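Local coordinates for protein beta-glucanase (PDB 6EUG) that probably hydrolyses beta-1,3-galactosidic bonds of arabinogalactan through its family 43 glycoside hydrolase domain, which here holds glucoimidazole in its pocket, at residues W35-G47 and N76-S88. Sequence-based numbering, arbitrary orientation.
Sequences WRDTDGNVINAHG and NCYSSTDLYNWKS
In the first blade of the five-bladed beta-propeller of this family 43 domain, the loop leading into strand 48-53 lies across the third and fourth strands of the blade, 74-80 and 87-94, packing against the Tyr78 ring. Ile43 sets its branch methyl CG2 over one face of that ring, 3.9 Å from the centroid, a CH-pi contact. Chi1 of -63° sets CG1 beside the backbone N and leaves CG2 anti to it, so CG2 faces Tyr78 while CG1 carries CD1 to Trp86 CD1, 3.9 Å away; the two branches of one isoleucine thus touch two aromatic residues. A tyrosine suits its place because the phenol adds a polar end: Tyr78 OH accepts from Asn44 N at 3.0 Å and donates to a water that in turn donates to Asp37 OD2 and Val42 O. Beside it, Asn76 ND2 reaches Asn44 O at 2.9 Å, nearly in its own amide plane, while the Asn44 side chain turns to Arg64 N. This blade is a four-stranded antiparallel sheet, as is usual in a propeller, and where the chain enters its last strand Thr38 N donates to Trp86 O at 2.9 Å. Asp37 begins a type I turn closed by Gly40, whose positive phi suits glycine; Asp37 OD1 accepts from Asn41 N, met from above the carboxylate plane. Another water joins Arg36 O to Trp86 N. The Asn44 side chain lies about 13 Å from the bound glucoimidazole.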
loop_
_atom_site.group_PDB
_atom_site.type_symbol
_atom_site.label_atom_id
_atom_site.label_comp_id
_atom_site.label_asym_id
_atom_site.label_seq_id
_atom_site.Cartn_x
_atom_site.Cartn_y
_atom_site.Cartn_z
ATOM N N TRP A 35 4.959 6.931 -20.325
ATOM C CA TRP A 35 5.407 8.216 -19.779
ATOM C C TRP A 35 6.925 8.206 -19.626
ATOM O O TRP A 35 7.489 7.206 -19.160
ATOM C CB TRP A 35 4.783 8.521 -18.409
ATOM C CG TRP A 35 3.262 8.604 -18.373
ATOM C CD1 TRP A 35 2.402 8.513 -19.434
ATOM C CD2 TRP A 35 2.448 8.833 -17.218
ATOM N NE1 TRP A 35 1.108 8.623 -19.004
ATOM C CE2 TRP A 35 1.103 8.838 -17.650
ATOM C CE3 TRP A 35 2.723 9.014 -15.847
ATOM C CZ2 TRP A 35 0.024 9.008 -16.757
ATOM C CZ3 TRP A 35 1.644 9.185 -14.956
ATOM C CH2 TRP A 35 0.317 9.193 -15.427
ATOM N N ARG A 36 7.564 9.322 -19.993
ATOM C CA ARG A 36 9.011 9.473 -19.948
ATOM C C ARG A 36 9.441 10.640 -19.087
ATOM O O ARG A 36 8.713 11.641 -18.959
ATOM C CB ARG A 36 9.525 9.684 -21.376
ATOM C CG ARG A 36 9.538 8.378 -22.172
ATOM C CD ARG A 36 9.664 8.651 -23.657
ATOM N NE ARG A 36 9.415 7.451 -24.424
ATOM C CZ ARG A 36 10.271 6.449 -24.587
ATOM N NH1 ARG A 36 11.494 6.476 -24.048
ATOM N NH2 ARG A 36 9.903 5.399 -25.308
ATOM N N ASP A 37 10.660 10.527 -18.542
ATOM C CA ASP A 37 11.205 11.553 -17.698
ATOM C C ASP A 37 11.837 12.678 -18.550
ATOM O O ASP A 37 11.770 12.665 -19.777
ATOM C CB ASP A 37 12.154 10.949 -16.617
ATOM C CG ASP A 37 13.439 10.327 -17.195
ATOM O OD1 ASP A 37 13.824 10.699 -18.306
ATOM O OD2 ASP A 37 14.070 9.460 -16.519
ATOM N N THR A 38 12.422 13.662 -17.889
ATOM C CA THR A 38 13.067 14.795 -18.568
ATOM C C THR A 38 14.280 14.439 -19.418
ATOM O O THR A 38 14.648 15.211 -20.299
ATOM C CB THR A 38 13.455 15.902 -17.566
ATOM O OG1 THR A 38 14.295 15.367 -16.524
ATOM C CG2 THR A 38 12.190 16.530 -16.964
ATOM N N ASP A 39 14.906 13.302 -19.163
ATOM C CA ASP A 39 15.973 12.777 -20.035
ATOM C C ASP A 39 15.447 11.947 -21.195
ATOM O O ASP A 39 16.228 11.515 -22.036
ATOM C CB ASP A 39 16.940 11.897 -19.229
ATOM C CG ASP A 39 17.654 12.652 -18.130
ATOM O OD1 ASP A 39 18.203 13.733 -18.412
ATOM O OD2 ASP A 39 17.704 12.141 -16.985
ATOM N N GLY A 40 14.143 11.670 -21.241
ATOM C CA GLY A 40 13.573 10.831 -22.290
ATOM C C GLY A 40 13.495 9.350 -21.980
ATOM O O GLY A 40 13.193 8.558 -22.872
ATOM N N ASN A 41 13.736 8.962 -20.727
ATOM C CA ASN A 41 13.723 7.542 -20.314
ATOM C C ASN A 41 12.370 7.175 -19.701
ATOM O O ASN A 41 11.756 7.983 -19.003
ATOM C CB ASN A 41 14.849 7.260 -19.306
ATOM C CG ASN A 41 16.239 7.451 -19.918
ATOM O OD1 ASN A 41 17.142 8.051 -19.302
ATOM N ND2 ASN A 41 16.405 6.975 -21.142
ATOM N N VAL A 42 11.898 5.962 -19.972
ATOM C CA VAL A 42 10.604 5.508 -19.422
ATOM C C VAL A 42 10.602 5.610 -17.874
ATOM O O VAL A 42 11.585 5.228 -17.221
ATOM C CB VAL A 42 10.264 4.073 -19.924
ATOM C CG1 VAL A 42 9.031 3.510 -19.213
ATOM C CG2 VAL A 42 10.005 4.101 -21.435
ATOM N N ILE A 43 9.526 6.162 -17.295
ATOM C CA ILE A 43 9.410 6.285 -15.836
ATOM C C ILE A 43 9.191 4.895 -15.250
ATOM O O ILE A 43 8.280 4.179 -15.683
ATOM C CB ILE A 43 8.264 7.256 -15.404
ATOM C CG1 ILE A 43 8.591 8.690 -15.913
ATOM C CG2 ILE A 43 8.059 7.215 -13.886
ATOM C CD1 ILE A 43 7.513 9.743 -15.662
ATOM N N ASN A 44 9.999 4.545 -14.248
ATOM C CA ASN A 44 10.009 3.225 -13.609
ATOM C C ASN A 44 9.788 3.401 -12.099
ATOM O O ASN A 44 10.738 3.495 -11.339
ATOM C CB ASN A 44 11.357 2.533 -13.951
ATOM C CG ASN A 44 11.384 1.038 -13.623
ATOM O OD1 ASN A 44 10.424 0.472 -13.082
ATOM N ND2 ASN A 44 12.480 0.375 -14.022
ATOM N N ALA A 45 8.503 3.457 -11.689
ATOM C CA ALA A 45 8.086 3.742 -10.317
ATOM C C ALA A 45 6.708 3.123 -10.070
ATOM O O ALA A 45 5.696 3.823 -9.891
ATOM C CB ALA A 45 8.041 5.231 -10.040
ATOM N N HIS A 46 6.709 1.796 -9.994
ATOM C CA HIS A 46 5.446 1.004 -9.915
ATOM C C HIS A 46 5.021 0.767 -8.433
ATOM O O HIS A 46 5.848 0.798 -7.519
ATOM C CB HIS A 46 5.630 -0.321 -10.717
ATOM C CG HIS A 46 6.225 -0.126 -12.081
ATOM N ND1 HIS A 46 5.472 0.143 -13.219
ATOM C CD2 HIS A 46 7.524 -0.040 -12.467
ATOM C CE1 HIS A 46 6.286 0.342 -14.242
ATOM N NE2 HIS A 46 7.534 0.274 -13.808
ATOM N N GLY A 47 3.736 0.519 -8.188
ATOM C CA GLY A 47 3.241 0.366 -6.822
ATOM C C GLY A 47 3.550 1.575 -5.943
ATOM O O GLY A 47 3.830 1.431 -4.747
ATOM N N ASN A 76 12.939 3.446 -6.578
ATOM C CA ASN A 76 13.295 4.585 -7.456
ATOM C C ASN A 76 12.558 5.846 -7.006
ATOM O O ASN A 76 11.500 5.736 -6.363
ATOM C CB ASN A 76 12.899 4.212 -8.910
ATOM C CG ASN A 76 13.869 4.694 -9.977
ATOM O OD1 ASN A 76 14.934 5.254 -9.698
ATOM N ND2 ASN A 76 13.518 4.417 -11.236
ATOM N N CYS A 77 13.087 7.024 -7.353
ATOM C CA CYS A 77 12.461 8.330 -7.058
ATOM C C CYS A 77 12.520 9.311 -8.248
ATOM O O CYS A 77 13.587 9.457 -8.892
ATOM C CB CYS A 77 13.159 8.970 -5.873
ATOM S SG CYS A 77 12.642 10.611 -5.344
ATOM N N TYR A 78 11.402 10.007 -8.472
ATOM C CA TYR A 78 11.273 11.114 -9.461
ATOM C C TYR A 78 10.742 12.366 -8.767
ATOM O O TYR A 78 9.959 12.254 -7.807
ATOM C CB TYR A 78 10.351 10.710 -10.623
ATOM C CG TYR A 78 10.874 9.518 -11.443
ATOM C CD1 TYR A 78 10.721 8.206 -11.002
ATOM C CD2 TYR A 78 11.594 9.709 -12.610
ATOM C CE1 TYR A 78 11.197 7.120 -11.734
ATOM C CE2 TYR A 78 12.103 8.632 -13.349
ATOM C CZ TYR A 78 11.920 7.329 -12.904
ATOM O OH TYR A 78 12.396 6.206 -13.611
ATOM N N SER A 79 11.094 13.555 -9.293
ATOM C CA SER A 79 10.610 14.831 -8.692
ATOM C C SER A 79 9.970 15.740 -9.755
ATOM O O SER A 79 10.263 15.575 -10.936
ATOM C CB SER A 79 11.726 15.585 -7.969
ATOM O OG SER A 79 12.723 16.032 -8.874
ATOM N N SER A 80 9.062 16.628 -9.321
ATOM C CA SER A 80 8.348 17.552 -10.227
ATOM C C SER A 80 7.809 18.770 -9.484
ATOM O O SER A 80 7.365 18.646 -8.367
ATOM C CB SER A 80 7.141 16.856 -10.846
ATOM O OG SER A 80 6.554 17.646 -11.883
ATOM N N THR A 81 7.781 19.932 -10.134
ATOM C CA THR A 81 7.073 21.083 -9.566
ATOM C C THR A 81 5.609 21.136 -10.054
ATOM O O THR A 81 4.794 21.862 -9.459
ATOM C CB THR A 81 7.760 22.395 -9.955
ATOM O OG1 THR A 81 7.835 22.468 -11.379
ATOM C CG2 THR A 81 9.172 22.468 -9.380
ATOM N N ASP A 82 5.275 20.385 -11.111
ATOM C CA ASP A 82 3.992 20.583 -11.843
ATOM C C ASP A 82 3.088 19.341 -12.064
ATOM O O ASP A 82 1.989 19.477 -12.620
ATOM C CB ASP A 82 4.241 21.329 -13.184
ATOM C CG ASP A 82 5.093 20.530 -14.194
ATOM O OD1 ASP A 82 5.306 19.310 -14.009
ATOM O OD2 ASP A 82 5.561 21.134 -15.195
ATOM N N LEU A 83 3.556 18.158 -11.621
ATOM C CA LEU A 83 2.910 16.846 -11.851
ATOM C C LEU A 83 2.856 16.338 -13.313
ATOM O O LEU A 83 2.200 15.306 -13.577
ATOM C CB LEU A 83 1.506 16.786 -11.191
ATOM C CG LEU A 83 1.548 16.967 -9.666
ATOM C CD1 LEU A 83 0.143 17.239 -9.124
ATOM C CD2 LEU A 83 2.143 15.754 -8.958
ATOM N N TYR A 84 3.538 17.031 -14.233
ATOM C CA TYR A 84 3.622 16.633 -15.651
ATOM C C TYR A 84 5.031 16.230 -16.055
ATOM O O TYR A 84 5.200 15.247 -16.780
ATOM C CB TYR A 84 3.182 17.773 -16.585
ATOM C CG TYR A 84 1.760 18.266 -16.421
ATOM C CD1 TYR A 84 0.692 17.485 -16.824
ATOM C CD2 TYR A 84 1.484 19.542 -15.927
ATOM C CE1 TYR A 84 -0.610 17.932 -16.700
ATOM C CE2 TYR A 84 0.172 19.998 -15.804
ATOM C CZ TYR A 84 -0.863 19.183 -16.195
ATOM O OH TYR A 84 -2.175 19.579 -16.088
ATOM N N ASN A 85 6.026 17.010 -15.613
ATOM C CA ASN A 85 7.436 16.843 -16.016
ATOM C C ASN A 85 8.242 16.273 -14.830
ATOM O O ASN A 85 8.384 16.920 -13.777
ATOM C CB ASN A 85 8.021 18.184 -16.467
ATOM C CG ASN A 85 7.325 18.745 -17.700
ATOM O OD1 ASN A 85 6.556 19.707 -17.618
ATOM N ND2 ASN A 85 7.557 18.131 -18.835
ATOM N N TRP A 86 8.767 15.067 -15.018
ATOM C CA TRP A 86 9.394 14.295 -13.924
ATOM C C TRP A 86 10.913 14.128 -14.166
ATOM O O TRP A 86 11.331 13.569 -15.195
ATOM C CB TRP A 86 8.710 12.929 -13.821
ATOM C CG TRP A 86 7.302 13.026 -13.311
ATOM C CD1 TRP A 86 6.177 13.000 -14.059
ATOM C CD2 TRP A 86 6.882 13.207 -11.957
ATOM N NE1 TRP A 86 5.064 13.150 -13.258
ATOM C CE2 TRP A 86 5.467 13.273 -11.958
ATOM C CE3 TRP A 86 7.561 13.287 -10.730
ATOM C CZ2 TRP A 86 4.716 13.484 -10.782
ATOM C CZ3 TRP A 86 6.828 13.472 -9.556
ATOM C CH2 TRP A 86 5.418 13.566 -9.589
ATOM N N LYS A 87 11.713 14.629 -13.225
ATOM C CA LYS A 87 13.173 14.478 -13.207
ATOM C C LYS A 87 13.589 13.202 -12.413
ATOM O O LYS A 87 13.172 13.019 -11.265
ATOM C CB LYS A 87 13.786 15.687 -12.498
ATOM C CG LYS A 87 15.313 15.676 -12.424
ATOM C CD LYS A 87 15.809 16.773 -11.482
ATOM C CE LYS A 87 17.307 16.953 -11.619
ATOM N NZ LYS A 87 17.802 18.028 -10.721
ATOM N N SER A 88 14.417 12.349 -13.024
ATOM C CA SER A 88 14.991 11.213 -12.326
ATOM C C SER A 88 15.934 11.644 -11.190
ATOM O O SER A 88 16.941 12.347 -11.439
ATOM C CB SER A 88 15.702 10.269 -13.308
ATOM O OG SER A 88 16.394 9.227 -12.612
HETATM O O HOH W 1 8.632 13.996 -17.694
HETATM O O HOH W 2 5.483 12.464 -18.022
HETATM O O HOH W 3 13.502 6.774 -16.024
HETATM O O HOH W 4 15.193 12.968 -15.735
#